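Local coordinates for phthiocerol synthesis polyketide synthase type I PpsC (PDB 7AHB), which probably transfers acyl extender units from CoA to the acyl carrier protein through its acyltransferase domain, feeding phthiocerol chain assembly in Mycobacterium tuberculosis, at residues E195-T207 and M294-H306. Residues are numbered along the deposited sequence; the frame is centred on the assembly and turned at random.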
# COMPACT_ATOMS: atom_id res chain seq x y z
N GLU A 195 3.79 -24.74 -2.21
CA GLU A 195 3.29 -23.72 -3.12
C GLU A 195 2.76 -22.49 -2.40
O GLU A 195 2.51 -21.47 -3.06
CB GLU A 195 2.18 -24.31 -4.01
CG GLU A 195 2.68 -25.47 -4.89
CD GLU A 195 1.59 -26.09 -5.72
OE1 GLU A 195 0.72 -25.37 -6.21
OE2 GLU A 195 1.59 -27.33 -5.87
N VAL A 196 2.61 -22.54 -1.09
CA VAL A 196 2.10 -21.42 -0.30
C VAL A 196 3.26 -20.76 0.41
O VAL A 196 4.13 -21.46 0.95
CB VAL A 196 1.04 -21.89 0.71
CG1 VAL A 196 0.60 -20.75 1.60
CG2 VAL A 196 -0.16 -22.51 -0.05
N SER A 197 3.26 -19.41 0.43
CA SER A 197 4.32 -18.64 1.07
C SER A 197 3.79 -17.75 2.19
O SER A 197 2.61 -17.41 2.23
CB SER A 197 5.05 -17.75 0.03
OG SER A 197 4.14 -16.78 -0.48
N LEU A 198 4.69 -17.33 3.08
CA LEU A 198 4.40 -16.22 3.98
C LEU A 198 4.54 -14.94 3.15
O LEU A 198 5.64 -14.62 2.69
CB LEU A 198 5.37 -16.22 5.17
CG LEU A 198 5.02 -15.25 6.29
CD1 LEU A 198 5.62 -15.72 7.63
CD2 LEU A 198 5.52 -13.84 5.97
N GLY A 199 3.44 -14.24 2.92
CA GLY A 199 3.44 -13.11 2.01
C GLY A 199 3.67 -11.76 2.66
O GLY A 199 4.40 -10.92 2.12
N ILE A 200 3.04 -11.54 3.81
CA ILE A 200 3.15 -10.26 4.51
C ILE A 200 3.31 -10.53 5.99
O ILE A 200 2.48 -11.21 6.60
CB ILE A 200 1.93 -9.35 4.27
CG1 ILE A 200 1.75 -9.10 2.76
CG2 ILE A 200 2.11 -8.01 5.02
CD1 ILE A 200 0.59 -8.16 2.43
N TYR A 201 4.37 -9.98 6.58
CA TYR A 201 4.47 -9.89 8.04
C TYR A 201 3.63 -8.68 8.44
O TYR A 201 4.11 -7.54 8.37
CB TYR A 201 5.92 -9.72 8.49
CG TYR A 201 6.87 -10.82 8.08
CD1 TYR A 201 7.07 -11.92 8.89
CD2 TYR A 201 7.58 -10.74 6.90
CE1 TYR A 201 7.96 -12.93 8.52
CE2 TYR A 201 8.48 -11.73 6.52
CZ TYR A 201 8.67 -12.82 7.34
OH TYR A 201 9.55 -13.79 6.96
N ALA A 202 2.37 -8.92 8.81
CA ALA A 202 1.47 -7.78 9.00
C ALA A 202 1.65 -7.11 10.37
O ALA A 202 1.63 -5.88 10.47
CB ALA A 202 0.02 -8.22 8.83
N SER A 203 1.82 -7.89 11.40
CA SER A 203 1.96 -7.39 12.76
C SER A 203 2.49 -8.54 13.60
O SER A 203 2.69 -9.65 13.08
CB SER A 203 0.63 -6.90 13.29
OG SER A 203 -0.21 -7.98 13.60
N PRO A 204 2.71 -8.33 14.90
CA PRO A 204 3.11 -9.47 15.75
C PRO A 204 2.03 -10.52 15.86
O PRO A 204 2.32 -11.64 16.30
CB PRO A 204 3.41 -8.83 17.12
CG PRO A 204 3.59 -7.35 16.83
CD PRO A 204 2.69 -7.05 15.64
N ARG A 205 0.79 -10.19 15.48
CA ARG A 205 -0.35 -11.07 15.69
C ARG A 205 -1.03 -11.55 14.43
O ARG A 205 -1.85 -12.46 14.50
CB ARG A 205 -1.40 -10.38 16.58
CG ARG A 205 -1.18 -10.58 18.06
CD ARG A 205 -1.87 -9.49 18.89
NE ARG A 205 -1.10 -8.23 18.87
CZ ARG A 205 0.03 -8.04 19.55
NH1 ARG A 205 0.66 -6.86 19.48
NH2 ARG A 205 0.55 -9.03 20.30
N GLN A 206 -0.73 -10.96 13.28
CA GLN A 206 -1.36 -11.32 12.02
C GLN A 206 -0.32 -11.49 10.92
O GLN A 206 0.66 -10.73 10.85
CB GLN A 206 -2.37 -10.25 11.59
CG GLN A 206 -3.64 -10.20 12.45
CD GLN A 206 -4.65 -9.21 11.92
OE1 GLN A 206 -4.33 -8.04 11.67
NE2 GLN A 206 -5.88 -9.67 11.73
N THR A 207 -0.57 -12.45 10.04
CA THR A 207 0.33 -12.77 8.94
C THR A 207 -0.53 -13.10 7.73
O THR A 207 -1.60 -13.68 7.86
CB THR A 207 1.23 -13.98 9.29
OG1 THR A 207 1.91 -13.77 10.55
CG2 THR A 207 2.24 -14.23 8.22
N MET A 294 7.98 -7.38 -5.67
CA MET A 294 6.76 -8.17 -5.91
C MET A 294 6.91 -9.63 -5.50
O MET A 294 5.90 -10.32 -5.34
CB MET A 294 6.36 -8.11 -7.38
CG MET A 294 7.29 -8.84 -8.31
SD MET A 294 7.04 -8.41 -10.07
CE MET A 294 5.41 -9.01 -10.38
N ARG A 295 8.15 -10.10 -5.30
CA ARG A 295 8.42 -11.48 -4.94
C ARG A 295 8.68 -11.67 -3.46
O ARG A 295 8.20 -12.64 -2.88
CB ARG A 295 9.63 -12.00 -5.73
CG ARG A 295 10.22 -13.29 -5.21
CD ARG A 295 9.27 -14.46 -5.40
NE ARG A 295 9.77 -15.73 -4.85
CZ ARG A 295 9.54 -16.17 -3.61
NH1 ARG A 295 8.83 -15.44 -2.73
NH2 ARG A 295 10.03 -17.33 -3.23
N ASN A 296 9.46 -10.77 -2.85
CA ASN A 296 9.83 -10.91 -1.45
C ASN A 296 8.62 -10.74 -0.54
O ASN A 296 7.66 -10.03 -0.88
CB ASN A 296 10.89 -9.87 -1.08
CG ASN A 296 12.29 -10.31 -1.45
OD1 ASN A 296 12.46 -11.29 -2.17
ND2 ASN A 296 13.30 -9.57 -0.98
N PRO A 297 8.65 -11.38 0.64
CA PRO A 297 7.62 -11.09 1.65
C PRO A 297 7.70 -9.64 2.10
O PRO A 297 8.76 -9.02 2.04
CB PRO A 297 7.94 -12.06 2.78
CG PRO A 297 9.39 -12.33 2.64
CD PRO A 297 9.68 -12.31 1.15
N VAL A 298 6.56 -9.12 2.54
CA VAL A 298 6.40 -7.71 2.87
C VAL A 298 6.72 -7.53 4.35
O VAL A 298 6.01 -8.06 5.21
CB VAL A 298 4.98 -7.21 2.56
CG1 VAL A 298 4.83 -5.74 3.01
CG2 VAL A 298 4.64 -7.37 1.09
N ARG A 299 7.78 -6.79 4.66
CA ARG A 299 8.22 -6.61 6.05
C ARG A 299 7.49 -5.43 6.70
O ARG A 299 8.09 -4.45 7.15
CB ARG A 299 9.73 -6.41 6.09
CG ARG A 299 10.53 -7.44 5.35
CD ARG A 299 10.96 -8.58 6.26
NE ARG A 299 11.59 -9.66 5.51
CZ ARG A 299 12.01 -10.80 6.04
NH1 ARG A 299 11.93 -11.00 7.35
NH2 ARG A 299 12.53 -11.73 5.25
N PHE A 300 6.17 -5.54 6.74
CA PHE A 300 5.34 -4.41 7.17
C PHE A 300 5.43 -4.22 8.67
O PHE A 300 5.62 -3.11 9.15
CB PHE A 300 3.88 -4.59 6.75
CG PHE A 300 3.01 -3.42 7.08
CD1 PHE A 300 3.21 -2.19 6.47
CD2 PHE A 300 2.00 -3.54 8.00
CE1 PHE A 300 2.43 -1.11 6.79
CE2 PHE A 300 1.21 -2.45 8.32
CZ PHE A 300 1.42 -1.24 7.72
N HIS A 301 5.25 -5.31 9.43
CA HIS A 301 5.43 -5.29 10.88
C HIS A 301 6.75 -4.62 11.27
O HIS A 301 6.78 -3.71 12.10
CB HIS A 301 5.34 -6.74 11.38
CG HIS A 301 5.89 -6.97 12.75
ND1 HIS A 301 6.21 -8.23 13.20
CD2 HIS A 301 6.15 -6.13 13.78
CE1 HIS A 301 6.66 -8.16 14.44
NE2 HIS A 301 6.64 -6.89 14.81
N GLN A 302 7.85 -5.03 10.63
CA GLN A 302 9.16 -4.53 11.03
C GLN A 302 9.35 -3.07 10.62
O GLN A 302 9.97 -2.29 11.35
CB GLN A 302 10.24 -5.42 10.42
CG GLN A 302 10.17 -6.90 10.85
CD GLN A 302 9.38 -7.83 9.88
OE1 GLN A 302 8.52 -7.39 9.10
NE2 GLN A 302 9.68 -9.14 9.94
N ALA A 303 8.83 -2.68 9.47
CA ALA A 303 8.93 -1.29 9.05
C ALA A 303 8.17 -0.35 9.99
O ALA A 303 8.67 0.72 10.36
CB ALA A 303 8.42 -1.13 7.61
N ILE A 304 6.96 -0.75 10.40
CA ILE A 304 6.20 0.09 11.33
C ILE A 304 6.92 0.19 12.67
O ILE A 304 7.05 1.28 13.25
CB ILE A 304 4.77 -0.46 11.50
CG1 ILE A 304 3.96 -0.28 10.19
CG2 ILE A 304 4.07 0.23 12.67
CD1 ILE A 304 3.72 1.16 9.81
N ALA A 305 7.39 -0.94 13.19
CA ALA A 305 8.13 -0.93 14.45
C ALA A 305 9.31 0.03 14.38
O ALA A 305 9.53 0.85 15.28
CB ALA A 305 8.60 -2.35 14.78
N HIS A 306 10.10 -0.06 13.31
CA HIS A 306 11.23 0.84 13.14
C HIS A 306 10.78 2.29 13.18
O HIS A 306 11.39 3.13 13.85
CB HIS A 306 11.95 0.54 11.82
CG HIS A 306 13.35 1.07 11.76
ND1 HIS A 306 13.64 2.41 11.51
CD2 HIS A 306 14.55 0.46 11.92
CE1 HIS A 306 14.95 2.59 11.55
NE2 HIS A 306 15.52 1.42 11.80
O HOH W 1 5.73 -10.62 12.12
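Pro297 opens the contact, setting its CB 3.8 Å from Tyr201 CE2 and its CA 3.3 Å from Gly199 O in a CA-H...O contact. The next residue, Val298, makes a single beta bridge with Ile200: Val298 N donates to Gly199 O (2.8 Å), and Val298 O accepts the N-H of Tyr201. The side chains of this bridged pair run side by side, with Ile200 CG1 3.7 Å from Val298 CB. Arg299, at the N-cap position, bends at chi2 (-93°) so that Tyr201 CE2 lies over one face of its guanidinium, toward the rim, the planes 23° apart and NH1 3.6 Å from Tyr201 CE2. In Phe300, the ring turns an edge to Ala202 O, with CD2 3.4 Å away. His301 N, in the first turn of the helix, donates a hydrogen bond to Tyr201 O (2.7 Å). CG of His301 stands anti to the backbone N, which carries one face of the imidazole against the Ser203-Pro204 backbone and the Pro204 ring; Pro204 CD sits over that face in a CH-pi contact, while ND1 holds a water 2.7 Å away that also bonds weakly to Ser203 O. Last comes Gln302, whose NE2 lies over one face of the Tyr201 ring, opposite Leu198 CD2. Strand 197-201 is an outermost strand of the small antiparallel sheet, so the bridge and the start of helix 300-308 tie that subdomain to the larger acyltransferase core. Helix 183-189 touches Leu198 and Tyr201, and helix 324-334 packs on Pro204, Phe300 and Ile304; Phe300 also meets His137, within the probable GxSxG nucleophile elbow after strand 133-136, edge-to-face.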